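Local coordinates for protein transcriptional regulator KdgR (Pseudomonas aeruginosa, PDB 5Y6I) that probably binds DNA through an N-terminal helix-turn-helix domain and regulates transcription, as other members of the IclR family do, at residues Ser18-Leu32 against Leu41-Tyr55. Numbering follows the deposited sequence.
Sequences SAEVGTDILKALAEL and LAEHVGMPASKVHRY
Val-21 lays its CG1 methyl over one face of the Tyr-55 ring, a CH-pi contact 3.6 Å from the ring centroid and displaced toward the rim, while Ser-18 OG lies at the ring's edge. At the other end, the imidazole of His-44 carries Leu-32 CD2 over the centre of one face, 4.1 Å from its centroid, with Ala-28 CB in plane at its edge. His-44 NE2 donates to Glu-31 OE2 (3.2 Å, 146° at the hydrogen), from above the carboxylate plane and tilted out of the ring plane, the two flat groups being steeply inclined to each other: a bent bond on the exposed side. The first torsion of Val-21 places CG1 between the backbone N and the carbonyl carbon, over the ring, and points CG2, anti to the N, at Met-47 SD. Ile-25 completes the socket in which Tyr-55 sits as a knob among Ser-18, Val-21 and Gly-22; its CD1 reaches Tyr-55 CB at 3.5 Å, and Met-47, bent at its thioether, brings CE against Ile-25 CG1. Between the two rings Ala-28 CB packs against Val-45 CG1, and Leu-41 CD1 meets Leu-32 CD1 at 3.8 Å. Helix 18-31 runs across both later helices, at 112° to segment 41-45 and 91° to segment 49-55. Gly-46, with positive phi, begins the turn between helix 38-45 and helix 49-61: this is the three-helix core of a winged helix-turn-helix domain, in which helix 49-61 is probably the DNA-recognition helix, as in IclR-family regulators.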
ATOM      1  N   SER A  18      14.815 -18.471  19.211  1.00127.67           N
ATOM      2  CA  SER A  18      15.641 -17.535  18.458  1.00120.56           C
ATOM      3  C   SER A  18      14.884 -16.880  17.307  1.00115.14           C
ATOM      4  O   SER A  18      15.250 -15.782  16.873  1.00108.44           O
ATOM      5  CB  SER A  18      16.882 -18.261  17.941  1.00120.82           C
ATOM      6  OG  SER A  18      17.477 -17.568  16.862  1.00115.48           O
ATOM      7  N   ALA A  19      13.841 -17.533  16.789  1.00116.71           N
ATOM      8  CA  ALA A  19      13.083 -16.936  15.695  1.00108.54           C
ATOM      9  C   ALA A  19      12.416 -15.642  16.137  1.00 99.38           C
ATOM     10  O   ALA A  19      12.380 -14.663  15.383  1.00 89.98           O
ATOM     11  CB  ALA A  19      12.044 -17.925  15.178  1.00112.41           C
ATOM     12  N   GLU A  20      11.887 -15.625  17.364  1.00 98.96           N
ATOM     13  CA  GLU A  20      11.213 -14.436  17.871  1.00 95.35           C
ATOM     14  C   GLU A  20      12.173 -13.261  17.957  1.00 93.77           C
ATOM     15  O   GLU A  20      11.913 -12.188  17.400  1.00 92.71           O
ATOM     16  CB  GLU A  20      10.606 -14.725  19.241  1.00 96.37           C
ATOM     17  CG  GLU A  20       9.442 -13.823  19.582  1.00 98.79           C
ATOM     18  CD  GLU A  20       8.378 -14.539  20.387  1.00105.81           C
ATOM     19  OE1 GLU A  20       8.733 -15.350  21.268  1.00104.65           O
ATOM     20  OE2 GLU A  20       7.184 -14.306  20.119  1.00110.32           O
ATOM     21  N   VAL A  21      13.295 -13.456  18.650  1.00 90.02           N
ATOM     22  CA  VAL A  21      14.256 -12.382  18.858  1.00 83.99           C
ATOM     23  C   VAL A  21      14.759 -11.839  17.529  1.00 82.65           C
ATOM     24  O   VAL A  21      14.907 -10.623  17.369  1.00 82.92           O
ATOM     25  CB  VAL A  21      15.395 -12.886  19.764  1.00 87.26           C
ATOM     26  CG1 VAL A  21      16.152 -13.980  19.090  1.00 86.93           C
ATOM     27  CG2 VAL A  21      16.319 -11.746  20.135  1.00 87.59           C
ATOM     28  N   GLY A  22      14.975 -12.706  16.548  1.00 80.25           N
ATOM     29  CA  GLY A  22      15.375 -12.262  15.235  1.00 71.74           C
ATOM     30  C   GLY A  22      14.430 -11.232  14.650  1.00 75.08           C
ATOM     31  O   GLY A  22      14.842 -10.101  14.362  1.00 75.29           O
ATOM     32  N   THR A  23      13.156 -11.593  14.460  1.00 72.37           N
ATOM     33  CA  THR A  23      12.266 -10.625  13.842  1.00 68.97           C
ATOM     34  C   THR A  23      11.802  -9.568  14.828  1.00 67.10           C
ATOM     35  O   THR A  23      11.431  -8.469  14.401  1.00 71.42           O
ATOM     36  CB  THR A  23      11.069 -11.314  13.191  1.00 72.55           C
ATOM     37  OG1 THR A  23      10.429 -12.184  14.134  1.00 74.18           O
ATOM     38  CG2 THR A  23      11.526 -12.089  11.952  1.00 74.24           C
ATOM     39  N   ASP A  24      11.846  -9.852  16.132  1.00 61.70           N
ATOM     40  CA  ASP A  24      11.673  -8.768  17.090  1.00 66.52           C
ATOM     41  C   ASP A  24      12.736  -7.692  16.889  1.00 70.94           C
ATOM     42  O   ASP A  24      12.462  -6.501  17.065  1.00 76.32           O
ATOM     43  CB  ASP A  24      11.705  -9.297  18.523  1.00 70.77           C
ATOM     44  CG  ASP A  24      10.450 -10.108  18.896  1.00 81.55           C
ATOM     45  OD1 ASP A  24       9.381  -9.958  18.247  1.00 78.79           O
ATOM     46  OD2 ASP A  24      10.537 -10.892  19.872  1.00 89.80           O
ATOM     47  N   ILE A  25      13.944  -8.085  16.490  1.00 69.71           N
ATOM     48  CA  ILE A  25      14.966  -7.098  16.179  1.00 72.27           C
ATOM     49  C   ILE A  25      14.660  -6.415  14.850  1.00 73.20           C
ATOM     50  O   ILE A  25      14.786  -5.191  14.720  1.00 71.63           O
ATOM     51  CB  ILE A  25      16.356  -7.754  16.176  1.00 72.68           C
ATOM     52  CG1 ILE A  25      16.736  -8.156  17.598  1.00 81.56           C
ATOM     53  CG2 ILE A  25      17.391  -6.803  15.592  1.00 68.61           C
ATOM     54  CD1 ILE A  25      18.054  -8.906  17.681  1.00 87.89           C
ATOM     55  N   LEU A  26      14.254  -7.195  13.843  1.00 66.98           N
ATOM     56  CA  LEU A  26      13.917  -6.604  12.558  1.00 65.03           C
ATOM     57  C   LEU A  26      12.791  -5.597  12.715  1.00 68.02           C
ATOM     58  O   LEU A  26      12.786  -4.541  12.068  1.00 68.23           O
ATOM     59  CB  LEU A  26      13.538  -7.702  11.573  1.00 69.05           C
ATOM     60  CG  LEU A  26      13.094  -7.356  10.156  1.00 72.34           C
ATOM     61  CD1 LEU A  26      14.221  -6.723   9.341  1.00 75.45           C
ATOM     62  CD2 LEU A  26      12.582  -8.621   9.468  1.00 70.36           C
ATOM     63  N   LYS A  27      11.850  -5.891  13.604  1.00 64.56           N
ATOM     64  CA  LYS A  27      10.726  -4.995  13.808  1.00 61.00           C
ATOM     65  C   LYS A  27      11.184  -3.688  14.435  1.00 61.24           C
ATOM     66  O   LYS A  27      10.634  -2.620  14.141  1.00 70.63           O
ATOM     67  CB  LYS A  27       9.667  -5.679  14.682  1.00 66.40           C
ATOM     68  CG  LYS A  27       8.510  -4.785  15.085  1.00 71.94           C
ATOM     69  CD  LYS A  27       7.775  -5.306  16.311  1.00 84.20           C
ATOM     70  CE  LYS A  27       6.967  -6.555  15.992  1.00 89.44           C
ATOM     71  NZ  LYS A  27       6.026  -6.930  17.092  1.00 92.80           N
ATOM     72  N   ALA A  28      12.176  -3.739  15.305  1.00 55.80           N
ATOM     73  CA  ALA A  28      12.626  -2.495  15.913  1.00 61.72           C
ATOM     74  C   ALA A  28      13.596  -1.723  15.035  1.00 67.33           C
ATOM     75  O   ALA A  28      13.719  -0.505  15.193  1.00 72.06           O
ATOM     76  CB  ALA A  28      13.290  -2.767  17.249  1.00 56.42           C
ATOM     77  N   LEU A  29      14.304  -2.407  14.139  1.00 66.42           N
ATOM     78  CA  LEU A  29      15.118  -1.716  13.152  1.00 65.36           C
ATOM     79  C   LEU A  29      14.230  -0.879  12.236  1.00 65.35           C
ATOM     80  O   LEU A  29      14.496   0.308  12.017  1.00 60.40           O
ATOM     81  CB  LEU A  29      15.948  -2.742  12.371  1.00 59.98           C
ATOM     82  CG  LEU A  29      17.084  -2.363  11.420  1.00 68.57           C
ATOM     83  CD1 LEU A  29      18.320  -1.893  12.171  1.00 70.38           C
ATOM     84  CD2 LEU A  29      17.443  -3.541  10.517  1.00 68.06           C
ATOM     85  N   ALA A  30      13.133  -1.468  11.742  1.00 71.05           N
ATOM     86  CA  ALA A  30      12.173  -0.723  10.927  1.00 67.76           C
ATOM     87  C   ALA A  30      11.607   0.474  11.685  1.00 73.23           C
ATOM     88  O   ALA A  30      11.419   1.556  11.115  1.00 78.55           O
ATOM     89  CB  ALA A  30      11.042  -1.648  10.486  1.00 59.73           C
ATOM     90  N   GLU A  31      11.295   0.254  12.947  1.00 74.42           N
ATOM     91  CA  GLU A  31      10.765   1.291  13.795  1.00 74.36           C
ATOM     92  C   GLU A  31      11.768   2.400  13.987  1.00 74.85           C
ATOM     93  O   GLU A  31      11.402   3.522  14.243  1.00 69.62           O
ATOM     94  CB  GLU A  31      10.396   0.717  15.154  1.00 79.64           C
ATOM     95  CG  GLU A  31       8.953   0.295  15.276  1.00 84.28           C
ATOM     96  CD  GLU A  31       8.615  -0.254  16.637  1.00 95.75           C
ATOM     97  OE1 GLU A  31       8.387  -1.464  16.741  1.00 98.56           O
ATOM     98  OE2 GLU A  31       8.552   0.525  17.605  1.00102.90           O
ATOM     99  N   LEU A  32      13.046   2.102  13.831  1.00 80.09           N
ATOM    100  CA  LEU A  32      14.057   3.111  14.035  1.00 79.11           C
ATOM    101  C   LEU A  32      14.454   3.836  12.785  1.00 80.44           C
ATOM    102  O   LEU A  32      15.580   3.817  12.368  1.00 84.41           O
ATOM    103  CB  LEU A  32      15.260   2.570  14.800  1.00 77.53           C
ATOM    104  CG  LEU A  32      14.998   2.298  16.287  1.00 75.14           C
ATOM    105  CD1 LEU A  32      16.165   1.622  16.952  1.00 70.11           C
ATOM    106  CD2 LEU A  32      14.642   3.542  17.063  1.00 74.93           C
ATOM    107  N   LEU A  41      19.340   0.676  19.279  1.00 71.12           N
ATOM    108  CA  LEU A  41      18.615  -0.535  18.900  1.00 66.39           C
ATOM    109  C   LEU A  41      18.296  -1.406  20.112  1.00 76.16           C
ATOM    110  O   LEU A  41      17.140  -1.792  20.333  1.00 81.75           O
ATOM    111  CB  LEU A  41      19.442  -1.333  17.901  1.00 56.78           C
ATOM    112  CG  LEU A  41      18.742  -2.415  17.090  1.00 55.96           C
ATOM    113  CD1 LEU A  41      17.409  -1.898  16.565  1.00 57.02           C
ATOM    114  CD2 LEU A  41      19.622  -2.839  15.937  1.00 54.76           C
ATOM    115  N   ALA A  42      19.323  -1.765  20.888  1.00 75.28           N
ATOM    116  CA  ALA A  42      19.108  -2.642  22.032  1.00 73.86           C
ATOM    117  C   ALA A  42      18.223  -1.979  23.080  1.00 79.69           C
ATOM    118  O   ALA A  42      17.469  -2.663  23.783  1.00 73.90           O
ATOM    119  CB  ALA A  42      20.452  -3.051  22.633  1.00 72.15           C
ATOM    120  N   GLU A  43      18.290  -0.650  23.190  1.00 86.26           N
ATOM    121  CA  GLU A  43      17.406   0.062  24.104  1.00 93.55           C
ATOM    122  C   GLU A  43      15.960   0.017  23.623  1.00 93.77           C
ATOM    123  O   GLU A  43      15.031   0.031  24.438  1.00 97.48           O
ATOM    124  CB  GLU A  43      17.892   1.502  24.261  1.00102.05           C
ATOM    125  CG  GLU A  43      16.970   2.416  25.058  1.00116.31           C
ATOM    126  CD  GLU A  43      17.623   3.749  25.374  1.00128.59           C
ATOM    127  OE1 GLU A  43      18.426   3.801  26.333  1.00133.15           O
ATOM    128  OE2 GLU A  43      17.350   4.737  24.655  1.00134.55           O
ATOM    129  N   HIS A  44      15.745  -0.051  22.312  1.00 90.25           N
ATOM    130  CA  HIS A  44      14.383  -0.136  21.806  1.00 89.20           C
ATOM    131  C   HIS A  44      13.770  -1.495  22.126  1.00 89.73           C
ATOM    132  O   HIS A  44      12.738  -1.576  22.798  1.00101.84           O
ATOM    133  CB  HIS A  44      14.359   0.144  20.304  1.00 85.38           C
ATOM    134  CG  HIS A  44      13.121   0.850  19.852  1.00 86.56           C
ATOM    135  ND1 HIS A  44      12.700   2.041  20.406  1.00 92.23           N
ATOM    136  CD2 HIS A  44      12.205   0.529  18.908  1.00 77.93           C
ATOM    137  CE1 HIS A  44      11.583   2.427  19.819  1.00 91.57           C
ATOM    138  NE2 HIS A  44      11.264   1.529  18.904  1.00 81.56           N
ATOM    139  N   VAL A  45      14.407  -2.582  21.674  1.00 78.73           N
ATOM    140  CA  VAL A  45      13.887  -3.924  21.945  1.00 75.50           C
ATOM    141  C   VAL A  45      14.191  -4.438  23.339  1.00 73.59           C
ATOM    142  O   VAL A  45      13.884  -5.600  23.619  1.00 76.66           O
ATOM    143  CB  VAL A  45      14.439  -5.038  21.034  1.00 76.83           C
ATOM    144  CG1 VAL A  45      14.278  -4.703  19.624  1.00 73.41           C
ATOM    145  CG2 VAL A  45      15.905  -5.259  21.309  1.00 78.07           C
ATOM    146  N   GLY A  46      14.826  -3.646  24.196  1.00 73.58           N
ATOM    147  CA  GLY A  46      15.092  -4.075  25.561  1.00 79.35           C
ATOM    148  C   GLY A  46      15.879  -5.355  25.735  1.00 85.96           C
ATOM    149  O   GLY A  46      15.507  -6.191  26.563  1.00 98.19           O
ATOM    150  N   MET A  47      16.958  -5.534  24.992  1.00 83.78           N
ATOM    151  CA  MET A  47      17.856  -6.658  25.179  1.00 85.49           C
ATOM    152  C   MET A  47      19.290  -6.169  25.313  1.00 83.53           C
ATOM    153  O   MET A  47      19.615  -5.046  24.907  1.00 81.66           O
ATOM    154  CB  MET A  47      17.735  -7.636  24.006  1.00 82.44           C
ATOM    155  CG  MET A  47      16.315  -7.892  23.618  1.00 86.36           C
ATOM    156  SD  MET A  47      16.175  -9.198  22.393  1.00 93.57           S
ATOM    157  CE  MET A  47      17.104  -8.475  21.054  1.00 92.64           C
ATOM    158  N   PRO A  48      20.160  -6.971  25.927  1.00 85.65           N
ATOM    159  CA  PRO A  48      21.578  -6.580  26.033  1.00 83.50           C
ATOM    160  C   PRO A  48      22.197  -6.296  24.669  1.00 83.16           C
ATOM    161  O   PRO A  48      21.863  -6.937  23.671  1.00 80.65           O
ATOM    162  CB  PRO A  48      22.228  -7.796  26.703  1.00 83.43           C
ATOM    163  CG  PRO A  48      21.115  -8.510  27.414  1.00 85.40           C
ATOM    164  CD  PRO A  48      19.790  -7.990  26.934  1.00 86.32           C
ATOM    165  N   ALA A  49      23.108  -5.314  24.635  1.00 84.23           N
ATOM    166  CA  ALA A  49      23.707  -4.908  23.365  1.00 77.97           C
ATOM    167  C   ALA A  49      24.414  -6.064  22.685  1.00 74.41           C
ATOM    168  O   ALA A  49      24.406  -6.149  21.453  1.00 77.87           O
ATOM    169  CB  ALA A  49      24.691  -3.758  23.564  1.00 61.01           C
ATOM    170  N   SER A  50      25.002  -6.973  23.467  1.00 68.85           N
ATOM    171  CA  SER A  50      25.785  -8.062  22.888  1.00 71.46           C
ATOM    172  C   SER A  50      24.900  -9.045  22.125  1.00 70.84           C
ATOM    173  O   SER A  50      25.219  -9.429  20.992  1.00 64.39           O
ATOM    174  CB  SER A  50      26.602  -8.766  23.978  1.00 77.81           C
ATOM    175  OG  SER A  50      25.870  -8.935  25.187  1.00 83.91           O
ATOM    176  N   LYS A  51      23.767  -9.448  22.709  1.00 78.93           N
ATOM    177  CA  LYS A  51      22.862 -10.318  21.964  1.00 83.49           C
ATOM    178  C   LYS A  51      22.325  -9.627  20.714  1.00 76.32           C
ATOM    179  O   LYS A  51      22.161 -10.274  19.674  1.00 79.93           O
ATOM    180  CB  LYS A  51      21.717 -10.802  22.866  1.00 93.62           C
ATOM    181  CG  LYS A  51      20.480 -11.289  22.135  1.00101.02           C
ATOM    182  CD  LYS A  51      19.518 -12.054  23.066  1.00107.58           C
ATOM    183  CE  LYS A  51      18.488 -11.126  23.708  1.00108.40           C
ATOM    184  NZ  LYS A  51      17.694 -11.699  24.843  1.00109.79           N
ATOM    185  N   VAL A  52      22.075  -8.316  20.771  1.00 70.21           N
ATOM    186  CA  VAL A  52      21.597  -7.634  19.565  1.00 70.09           C
ATOM    187  C   VAL A  52      22.665  -7.690  18.487  1.00 64.84           C
ATOM    188  O   VAL A  52      22.396  -8.071  17.339  1.00 59.16           O
ATOM    189  CB  VAL A  52      21.158  -6.184  19.870  1.00 63.10           C
ATOM    190  CG1 VAL A  52      20.699  -5.462  18.584  1.00 54.81           C
ATOM    191  CG2 VAL A  52      20.032  -6.182  20.881  1.00 65.55           C
ATOM    192  N   HIS A  53      23.904  -7.349  18.848  1.00 68.95           N
ATOM    193  CA  HIS A  53      24.984  -7.422  17.868  1.00 71.54           C
ATOM    194  C   HIS A  53      25.096  -8.811  17.251  1.00 77.32           C
ATOM    195  O   HIS A  53      25.343  -8.929  16.047  1.00 83.02           O
ATOM    196  CB  HIS A  53      26.325  -7.020  18.483  1.00 70.09           C
ATOM    197  CG  HIS A  53      27.482  -7.321  17.587  1.00 71.63           C
ATOM    198  ND1 HIS A  53      27.915  -6.444  16.618  1.00 75.48           N
ATOM    199  CD2 HIS A  53      28.244  -8.431  17.461  1.00 77.48           C
ATOM    200  CE1 HIS A  53      28.914  -6.992  15.949  1.00 81.86           C
ATOM    201  NE2 HIS A  53      29.134  -8.196  16.444  1.00 86.71           N
ATOM    202  N   ARG A  54      24.900  -9.868  18.043  1.00 83.48           N
ATOM    203  CA  ARG A  54      25.015 -11.222  17.509  1.00 85.40           C
ATOM    204  C   ARG A  54      23.947 -11.485  16.461  1.00 79.02           C
ATOM    205  O   ARG A  54      24.251 -11.964  15.361  1.00 76.27           O
ATOM    206  CB  ARG A  54      24.931 -12.255  18.638  1.00 91.08           C
ATOM    207  CG  ARG A  54      25.741 -13.507  18.335  1.00 96.83           C
ATOM    208  CD  ARG A  54      25.979 -14.361  19.565  1.00102.68           C
ATOM    209  NE  ARG A  54      26.225 -13.579  20.775  1.00103.66           N
ATOM    210  CZ  ARG A  54      25.519 -13.725  21.894  1.00103.26           C
ATOM    211  NH1 ARG A  54      24.537 -14.621  21.930  1.00104.16           N
ATOM    212  NH2 ARG A  54      25.792 -12.986  22.968  1.00 98.59           N
ATOM    213  N   TYR A  55      22.686 -11.159  16.780  1.00 77.59           N
ATOM    214  CA  TYR A  55      21.595 -11.407  15.838  1.00 76.89           C
ATOM    215  C   TYR A  55      21.610 -10.419  14.683  1.00 68.97           C
ATOM    216  O   TYR A  55      21.160 -10.760  13.584  1.00 67.71           O
ATOM    217  CB  TYR A  55      20.240 -11.362  16.547  1.00 79.75           C
ATOM    218  CG  TYR A  55      19.934 -12.584  17.381  1.00 89.60           C
ATOM    219  CD1 TYR A  55      20.333 -12.654  18.709  1.00 92.32           C
ATOM    220  CD2 TYR A  55      19.248 -13.666  16.840  1.00 92.92           C
ATOM    221  CE1 TYR A  55      20.064 -13.763  19.474  1.00 98.39           C
ATOM    222  CE2 TYR A  55      18.982 -14.787  17.595  1.00 97.15           C
ATOM    223  CZ  TYR A  55      19.390 -14.828  18.918  1.00101.16           C
ATOM    224  OH  TYR A  55      19.122 -15.934  19.696  1.00106.22           O
TER